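Side-chain contact in ftsY (Mycoplasma mycoides, PDB 1ZU4), which is a signal recognition particle receptor whose NG domain joins a helical bundle to a core of the P-loop NTPase clan: residues A[119-124]-A[260-265]. Sequence-based numbering, arbitrary orientation.
Sequences TTSLAK and ILTKMD. With SO4 (sulfate ion), chain B.
The chi1 values of S121 (-69°) and T262 (60°) aim one group of each at the other: S121 OG stands anti to its own carbonyl carbon, beside the backbone N, and T262 CG2 takes the equivalent place. OG of S121 then meets CG2 of T262 at 3.3 Å. The approach is end-on from the serine side, since the angle at S121 OG between S121 CB and T262 CG2 is 160°. A second methyl flanks the same oxygen: CG2 of I260 lies 4.0 Å from S121 OG and beside the CB-OG bond. The two methyls stand together, with CG2 of I260 and CG2 of T262 4.1 Å apart, and pack on the hydroxyl without bonding to it.

The polar need of this buried oxygen is met close by in the chain: S121 OG is hydrogen-bonded to O of G117, four residues earlier and in the loop just before helix 118-131. T262 turns its hydroxyl elsewhere, into a weak hydrogen bond with O of I235. The contact is small, 101 Å² summed over both sides, and the closest CA atoms, those of S121 and I260, are still 7.9 Å apart. S121 and T262 also both touch V234 of strand 230-236, so the serine sits against two neighbouring parallel strands.

Two residues before S121, the backbone N of T119 donates to O1 of the sulfate ion at 2.9 Å, while G115, G117 and K118 also offer backbone N-H groups to this anion, which probably comes from the crystallisation liquor. These four amides, from the loop and the first residues of helix 118-131, with strand 106-111 leading into the loop, are consistent with a Walker A P-loop, whose helix here packs on the mostly parallel central sheet of the P-loop NTPase fold.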
# COMPACT_ATOMS: atom_id res chain seq x y z
N THR A 119 1.18 9.07 9.03
CA THR A 119 0.30 10.20 9.34
C THR A 119 -0.09 10.91 8.06
O THR A 119 -1.22 11.30 7.94
CB THR A 119 0.85 11.21 10.42
OG1 THR A 119 1.89 12.03 9.85
CG2 THR A 119 1.39 10.48 11.64
N THR A 120 0.83 11.04 7.11
CA THR A 120 0.51 11.52 5.77
C THR A 120 -0.57 10.65 5.10
O THR A 120 -1.57 11.15 4.61
CB THR A 120 1.80 11.58 4.88
OG1 THR A 120 2.61 12.67 5.33
CG2 THR A 120 1.50 11.77 3.40
N SER A 121 -0.37 9.33 5.13
CA SER A 121 -1.28 8.41 4.45
C SER A 121 -2.63 8.43 5.12
O SER A 121 -3.65 8.35 4.46
CB SER A 121 -0.73 6.96 4.50
OG SER A 121 0.40 6.81 3.71
N LEU A 122 -2.65 8.56 6.43
CA LEU A 122 -3.92 8.56 7.13
C LEU A 122 -4.72 9.82 6.78
O LEU A 122 -5.94 9.76 6.57
CB LEU A 122 -3.66 8.46 8.63
CG LEU A 122 -4.89 8.42 9.50
CD1 LEU A 122 -4.70 7.51 10.69
CD2 LEU A 122 -5.12 9.84 9.91
N ALA A 123 -4.03 10.95 6.68
CA ALA A 123 -4.63 12.22 6.21
C ALA A 123 -5.22 12.10 4.79
O ALA A 123 -6.31 12.60 4.54
CB ALA A 123 -3.58 13.33 6.25
N LYS A 124 -4.50 11.42 3.89
CA LYS A 124 -4.93 11.22 2.52
C LYS A 124 -6.13 10.30 2.48
O LYS A 124 -7.04 10.54 1.71
CB LYS A 124 -3.80 10.68 1.65
CG LYS A 124 -2.73 11.77 1.41
CD LYS A 124 -1.65 11.32 0.52
CE LYS A 124 -0.58 12.43 0.43
NZ LYS A 124 0.25 12.28 -0.80
N ILE A 260 -0.76 -0.11 2.16
CA ILE A 260 -0.76 1.16 1.48
C ILE A 260 0.68 1.36 1.00
O ILE A 260 1.55 1.53 1.81
CB ILE A 260 -1.13 2.32 2.44
CG1 ILE A 260 -2.53 2.09 3.10
CG2 ILE A 260 -1.11 3.64 1.71
CD1 ILE A 260 -2.93 3.27 4.00
N LEU A 261 0.88 1.35 -0.31
CA LEU A 261 2.18 1.49 -0.97
C LEU A 261 2.34 2.96 -1.36
O LEU A 261 1.65 3.42 -2.21
CB LEU A 261 2.19 0.62 -2.25
CG LEU A 261 3.54 0.60 -3.00
CD1 LEU A 261 4.69 0.09 -2.12
CD2 LEU A 261 3.44 -0.18 -4.31
N THR A 262 3.24 3.67 -0.71
CA THR A 262 3.42 5.10 -0.92
C THR A 262 4.63 5.36 -1.75
O THR A 262 5.49 4.47 -1.93
CB THR A 262 3.62 5.84 0.42
OG1 THR A 262 4.79 5.32 1.07
CG2 THR A 262 2.40 5.67 1.32
N LYS A 263 4.68 6.59 -2.28
CA LYS A 263 5.86 7.10 -2.99
C LYS A 263 6.21 6.35 -4.23
O LYS A 263 7.36 6.37 -4.65
CB LYS A 263 7.08 7.22 -2.05
CG LYS A 263 6.90 8.38 -1.08
CD LYS A 263 8.01 8.50 -0.06
CE LYS A 263 7.50 9.23 1.17
NZ LYS A 263 6.85 10.57 0.79
N MET A 264 5.22 5.71 -4.84
CA MET A 264 5.48 5.00 -6.08
C MET A 264 6.14 5.91 -7.11
O MET A 264 7.06 5.50 -7.79
CB MET A 264 4.20 4.40 -6.66
CG MET A 264 4.48 3.22 -7.63
SD MET A 264 5.61 1.91 -7.05
CE MET A 264 6.38 1.42 -8.60
N ASP A 265 5.65 7.15 -7.21
CA ASP A 265 6.17 8.17 -8.14
C ASP A 265 7.69 8.40 -8.08
O ASP A 265 8.29 8.83 -9.09
CB ASP A 265 5.44 9.51 -7.95
CG ASP A 265 5.66 10.13 -6.57
OD1 ASP A 265 5.57 9.41 -5.56
OD2 ASP A 265 5.90 11.36 -6.47
S SO4 B . 5.03 8.31 10.41
O1 SO4 B . 3.62 8.69 10.64
O2 SO4 B . 5.61 8.17 11.75
O3 SO4 B . 5.20 6.99 9.76
O4 SO4 B . 5.65 9.34 9.58